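Side-chain contacts in xylooligosaccharide oxidase (Myceliophthora thermophila, PDB 5L6G), which oxidises the C1 hydroxyl of xylooligosaccharides and related sugars to lactones, using a bicovalently bound FAD and passing the electrons to oxygen to give hydrogen peroxide: residues V464-R467 and Q468-R472; P385-A388 and V389-V392; P67-V70 and E71-Q74. All blocks are in the same frame, centred on the assembly; numbering follows the deposited sequence.

Contact 1: V464-R467 and Q468-R472; sequences VYYR and QNLDR
The carbonyl oxygen Arg467 O is held by two donors, Leu470 N at 3.1 Å and a water that also lies 3.1 Å away. The peptide N-H points almost straight at it (166°) but comes from above the carbonyl plane. The same water accepts from Asp471 N at 2.9 Å, which ties the first turn of helix 470-480 back to the break in the chain. One residue before Leu470, Asn469 N donates to Tyr466 O at 2.9 Å. Positive phi at Arg467 turns the chain out of helix 458-466. The arginine side chain bends at chi2 (-66°) and folds back, laying its guanidinium over Val464 CA, 4.0 Å above the plane; its NE bonds to Trp445 O and the group makes a cation-pi contact with Trp445. On the outer side Gln468 OE1 rests 3.3 Å from Arg467 CB, while its NE2 reaches Ala400 O. Within the bend, Tyr466 CB packs 4.4 Å from Leu470 CB, and Leu470 CD1 meets the tyrosine ring obliquely. Asn469 ND2 is fastened to Ser398 O. Helix 458-466 thus ends at a positive-phi residue, and a short 3-10 turn at 468-469 leads into helix 470-480, all within the berberine-like region.

Contact 2: P385-A388 and V389-V392; sequences PNSA and VTRV
In the loop joining strands 374-381 and 409-417 of the eight-stranded antiparallel sheet, Ser387 and Ala388 turn tightly onto Val389, Thr390 and Arg391, and the side chain of Ala388 lies about 4 Å from a bound beta-D-xylopyranose. With its OG anti to the backbone N (chi1 173°), Ser387 brings the hydroxyl under the next peptide, where Val389 N gives it a weak, strongly bent bond of 3.1 Å. The same OG is also hydrogen-bonded to Tyr382 O, so the serine pins the turn to the chain just after strand 374-381. A second weak bond, Arg391 N to Ala388 O at 3.3 Å, closes the next turn. Between the two segments sits a water that donates to Ser387 O at 2.7 Å and accepts from Thr390 OG1 at 2.8 Å, fixing the threonine hydroxyl on that side.

Arg391 runs back alongside the chain, extended from CG to NE, with CG 3.3 Å from Ser387 O. One face of its guanidinium lies over Asn386 CA, 3.7 Å from the plane, and the Asn386 amide stands steeply to it, 76° between the planes. NH2 comes to 3.0 Å from Pro385 O. The outer end of the arginine has its main partner elsewhere, since NH1 forms a salt bridge with Glu267, and Asn386 ND2 in turn bonds to Met265 O. Taken together this is a weakly bonded ST turn at Ser387 running into a type I beta turn, Ala388 to Arg391, whose closing bond is also weak, set in a loop that borders a bound xylose.

Contact 3: P67-V70 and E71-Q74; sequences PATV and EHIQ
Pro67 and His72 make the tight side of this contact, with Pro67 CB 3.5 Å from His72 CB and 3.7 Å from Ile73 CG1. His72 CG lies beside its own backbone N (chi1 -69°), which turns the imidazole back under the incoming chain. There ND1 accepts from Ala68 N at 3.1 Å, the donor lying in the ring plane and the bond nearly straight at 166°. Thr69 CG2 sits over one ring face, 3.7 Å from the centroid, a CH-pi contact in the modelled conformer, less certain because a second exists. With an alanine in place of His72, the Ala68 N-H would probably lose its acceptor and the Pro67 backbone the imidazole edge beside it, leaving the segment before the helix less firmly held. Ile73 completes this compact side, packing on Leu112 and on strands 183-189 and 219-229. Helix bonds begin here: Ile73 N to Thr69 O at 3.1 Å and Gln74 N to Val70 O at 2.8 Å.

The outer side is looser, with Glu71 exposed and Ala68 touching a sugar of a protein-attached glycan. In the modelled conformer Thr69 OG1 accepts from Glu71 N at 3.3 Å, a capping bond subject to the same reserve. Thr69 is the N-cap residue of helix 70-83, the helix of a beta-alpha-beta crossover between parallel strands 63-65 and 87-90, with strand 108-111 between them in the sheet, in the FAD-binding PCMH-type domain.

Overall arrangement
Contact 3 comes first along the chain, then contact 2, then contact 1. None touches another. Contact 3 is the outlier, its centre 37 Å from that of contact 2 and 31 Å from that of contact 1; it starts a helix of the FAD-binding domain. Contact 2 lies in a loop between two strands of the eight-stranded antiparallel sheet, beside bound xylose. Contact 1, 20 Å from it between centres, divides two successive helices near the C-terminus. These are three separate local structures, a helix start, a loop turn and a helix junction. The side chains of Tyr466 in contact 1 and Ile73 in contact 3 come within about 8 and 7 Å of the FAD, though contact 3 otherwise lies away from the annotated sites.

Contact 1: V464-R467 and Q468-R472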
# COMPACT_ATOMS: atom_id res chain seq x y z
N VAL A 464 10.27 -5.26 -11.10
CA VAL A 464 10.37 -3.99 -10.39
C VAL A 464 9.71 -4.00 -9.03
O VAL A 464 10.15 -3.28 -8.12
CB VAL A 464 9.88 -2.80 -11.24
CG1 VAL A 464 10.69 -2.66 -12.51
CG2 VAL A 464 8.38 -2.87 -11.52
N TYR A 465 8.63 -4.77 -8.87
CA TYR A 465 7.94 -4.86 -7.60
C TYR A 465 8.69 -5.66 -6.55
O TYR A 465 8.63 -5.33 -5.38
CB TYR A 465 6.56 -5.50 -7.75
CG TYR A 465 5.49 -4.69 -8.46
CD1 TYR A 465 5.46 -3.29 -8.42
CD2 TYR A 465 4.47 -5.34 -9.14
CE1 TYR A 465 4.45 -2.57 -9.08
CE2 TYR A 465 3.46 -4.64 -9.78
CZ TYR A 465 3.45 -3.26 -9.75
OH TYR A 465 2.44 -2.60 -10.41
N TYR A 466 9.38 -6.73 -6.98
CA TYR A 466 9.98 -7.69 -6.07
C TYR A 466 11.50 -7.86 -6.17
O TYR A 466 12.12 -8.45 -5.26
CB TYR A 466 9.29 -9.03 -6.24
CG TYR A 466 7.80 -8.93 -6.10
CD1 TYR A 466 7.22 -8.53 -4.92
CD2 TYR A 466 6.96 -9.20 -7.19
CE1 TYR A 466 5.84 -8.44 -4.78
CE2 TYR A 466 5.59 -9.12 -7.07
CZ TYR A 466 5.03 -8.73 -5.87
OH TYR A 466 3.67 -8.64 -5.76
N ARG A 467 12.09 -7.34 -7.26
CA ARG A 467 13.53 -7.28 -7.46
C ARG A 467 14.23 -8.58 -7.03
O ARG A 467 13.97 -9.63 -7.59
CB ARG A 467 14.10 -6.02 -6.77
CG ARG A 467 13.75 -4.71 -7.46
CD ARG A 467 14.42 -4.65 -8.83
NE ARG A 467 14.37 -3.32 -9.47
CZ ARG A 467 14.36 -3.11 -10.79
NH1 ARG A 467 14.37 -4.13 -11.65
NH2 ARG A 467 14.33 -1.87 -11.27
N GLN A 468 15.11 -8.50 -6.03
CA GLN A 468 15.96 -9.63 -5.70
C GLN A 468 15.19 -10.81 -5.10
O GLN A 468 15.72 -11.90 -5.00
CB GLN A 468 17.06 -9.18 -4.71
CG GLN A 468 16.56 -8.98 -3.28
CD GLN A 468 15.92 -7.62 -3.04
OE1 GLN A 468 15.73 -6.83 -3.96
NE2 GLN A 468 15.61 -7.34 -1.78
N ASN A 469 13.95 -10.58 -4.69
CA ASN A 469 13.13 -11.64 -4.11
C ASN A 469 12.22 -12.35 -5.11
O ASN A 469 11.55 -13.33 -4.76
CB ASN A 469 12.32 -11.05 -2.97
CG ASN A 469 13.20 -10.68 -1.81
OD1 ASN A 469 14.31 -11.20 -1.70
ND2 ASN A 469 12.74 -9.79 -0.96
N LEU A 470 12.25 -11.91 -6.36
CA LEU A 470 11.40 -12.50 -7.38
C LEU A 470 11.64 -14.00 -7.52
O LEU A 470 10.70 -14.78 -7.58
CB LEU A 470 11.56 -11.83 -8.73
CG LEU A 470 10.67 -12.37 -9.85
CD1 LEU A 470 9.20 -12.32 -9.44
CD2 LEU A 470 10.92 -11.59 -11.14
N ASP A 471 12.90 -14.41 -7.61
CA ASP A 471 13.17 -15.82 -7.95
C ASP A 471 12.60 -16.77 -6.90
O ASP A 471 11.94 -17.75 -7.24
CB ASP A 471 14.66 -16.06 -8.21
CG ASP A 471 15.10 -15.55 -9.59
OD1 ASP A 471 14.23 -15.22 -10.43
OD2 ASP A 471 16.33 -15.48 -9.85
N ARG A 472 12.79 -16.47 -5.63
CA ARG A 472 12.23 -17.30 -4.58
C ARG A 472 10.70 -17.23 -4.57
O ARG A 472 10.03 -18.26 -4.42
CB ARG A 472 12.79 -16.90 -3.22
CG ARG A 472 12.24 -17.75 -2.10
CD ARG A 472 12.90 -17.39 -0.80
NE ARG A 472 12.30 -18.12 0.32
CZ ARG A 472 12.50 -17.81 1.59
NH1 ARG A 472 13.28 -16.78 1.91
NH2 ARG A 472 11.92 -18.51 2.54
O HOH W 1 15.09 -12.49 -7.98

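Contact 2: P385-A388 and V389-V392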
# COMPACT_ATOMS: atom_id res chain seq x y z
N PRO A 385 19.39 5.74 8.34
CA PRO A 385 19.87 5.02 9.53
C PRO A 385 18.87 4.84 10.67
O PRO A 385 19.04 3.93 11.51
CB PRO A 385 21.04 5.89 10.02
CG PRO A 385 21.47 6.67 8.84
CD PRO A 385 20.27 6.87 7.98
N ASN A 386 17.84 5.68 10.74
CA ASN A 386 16.87 5.62 11.82
C ASN A 386 15.53 5.01 11.49
O ASN A 386 14.66 4.90 12.37
CB ASN A 386 16.67 7.01 12.41
CG ASN A 386 17.93 7.52 13.05
OD1 ASN A 386 18.63 6.77 13.72
ND2 ASN A 386 18.27 8.77 12.78
N SER A 387 15.35 4.60 10.25
CA SER A 387 14.08 4.08 9.80
C SER A 387 13.82 2.65 10.31
O SER A 387 14.65 1.75 10.16
CB SER A 387 14.02 4.10 8.28
OG SER A 387 12.84 3.45 7.82
N ALA A 388 12.65 2.45 10.92
CA ALA A 388 12.23 1.12 11.30
C ALA A 388 11.98 0.26 10.06
O ALA A 388 12.18 -0.96 10.10
CB ALA A 388 10.98 1.20 12.18
N VAL A 389 11.56 0.88 8.96
CA VAL A 389 11.27 0.13 7.73
C VAL A 389 12.51 -0.63 7.26
O VAL A 389 12.45 -1.83 7.00
CB VAL A 389 10.77 1.04 6.60
CG1 VAL A 389 10.64 0.26 5.29
CG2 VAL A 389 9.42 1.67 6.97
N THR A 390 13.63 0.07 7.20
CA THR A 390 14.84 -0.49 6.66
C THR A 390 15.77 -1.09 7.74
O THR A 390 16.93 -1.36 7.48
CB THR A 390 15.58 0.57 5.81
OG1 THR A 390 15.69 1.78 6.56
CG2 THR A 390 14.81 0.87 4.55
N ARG A 391 15.25 -1.29 8.95
CA ARG A 391 15.93 -2.09 9.96
C ARG A 391 15.46 -3.55 9.93
O ARG A 391 16.07 -4.40 10.55
CB ARG A 391 15.70 -1.51 11.36
CG ARG A 391 16.66 -0.39 11.66
CD ARG A 391 16.36 0.29 12.99
NE ARG A 391 17.37 1.32 13.26
CZ ARG A 391 17.22 2.32 14.12
NH1 ARG A 391 16.09 2.48 14.79
NH2 ARG A 391 18.22 3.18 14.30
N VAL A 392 14.38 -3.83 9.23
CA VAL A 392 13.94 -5.20 9.05
C VAL A 392 15.02 -5.92 8.23
O VAL A 392 15.41 -5.41 7.17
CB VAL A 392 12.58 -5.29 8.32
CG1 VAL A 392 12.29 -6.71 7.87
CG2 VAL A 392 11.46 -4.76 9.21
O HOH W 2 18.18 5.12 15.76
O HOH W 3 17.09 1.91 8.95

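Contact 3: P67-V70 and E71-Q74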
# COMPACT_ATOMS: atom_id res chain seq x y z
N PRO A 67 -18.28 -13.98 1.35
CA PRO A 67 -18.09 -14.86 2.49
C PRO A 67 -18.31 -14.17 3.84
O PRO A 67 -17.98 -13.00 3.98
CB PRO A 67 -16.62 -15.28 2.38
CG PRO A 67 -15.98 -14.22 1.56
CD PRO A 67 -17.05 -13.87 0.56
N ALA A 68 -18.89 -14.90 4.78
CA ALA A 68 -18.93 -14.53 6.21
C ALA A 68 -17.97 -15.35 7.07
O ALA A 68 -17.81 -15.07 8.25
CB ALA A 68 -20.35 -14.69 6.75
N THR A 69 -17.36 -16.38 6.49
CA THR A 69 -16.41 -17.19 7.23
C THR A 69 -15.40 -17.83 6.31
O THR A 69 -15.60 -17.93 5.10
CB THR A 69 -17.12 -18.31 8.00
OG1 THR A 69 -16.15 -19.28 8.42
CG2 THR A 69 -18.17 -18.97 7.11
N VAL A 70 -14.31 -18.28 6.92
CA VAL A 70 -13.25 -18.96 6.19
C VAL A 70 -13.80 -20.13 5.37
O VAL A 70 -13.34 -20.35 4.27
CB VAL A 70 -12.11 -19.44 7.12
CG1 VAL A 70 -12.62 -20.37 8.15
CG2 VAL A 70 -11.01 -20.14 6.34
N GLU A 71 -14.81 -20.84 5.90
CA GLU A 71 -15.45 -21.92 5.17
C GLU A 71 -16.00 -21.46 3.82
O GLU A 71 -15.89 -22.18 2.82
CB GLU A 71 -16.60 -22.56 5.97
CG GLU A 71 -16.16 -23.45 7.12
CD GLU A 71 -16.18 -22.78 8.50
OE1 GLU A 71 -16.12 -21.53 8.62
OE2 GLU A 71 -16.27 -23.52 9.51
N HIS A 72 -16.66 -20.30 3.81
CA HIS A 72 -17.16 -19.73 2.58
C HIS A 72 -16.02 -19.41 1.64
O HIS A 72 -16.13 -19.63 0.43
CB HIS A 72 -17.98 -18.48 2.84
CG HIS A 72 -19.28 -18.75 3.53
ND1 HIS A 72 -19.94 -17.79 4.25
CD2 HIS A 72 -20.02 -19.87 3.62
CE1 HIS A 72 -21.04 -18.30 4.76
NE2 HIS A 72 -21.12 -19.57 4.39
N ILE A 73 -14.91 -18.90 2.19
CA ILE A 73 -13.73 -18.60 1.36
C ILE A 73 -13.20 -19.88 0.73
O ILE A 73 -12.90 -19.91 -0.48
CB ILE A 73 -12.61 -17.89 2.14
CG1 ILE A 73 -13.11 -16.55 2.68
CG2 ILE A 73 -11.40 -17.67 1.24
CD1 ILE A 73 -12.18 -15.87 3.67
N GLN A 74 -13.09 -20.94 1.52
CA GLN A 74 -12.58 -22.21 0.99
C GLN A 74 -13.46 -22.72 -0.11
O GLN A 74 -12.95 -23.16 -1.15
CB GLN A 74 -12.56 -23.27 2.05
CG GLN A 74 -11.54 -23.04 3.11
CD GLN A 74 -11.69 -24.07 4.20
OE1 GLN A 74 -12.37 -23.82 5.20
NE2 GLN A 74 -11.11 -25.26 3.98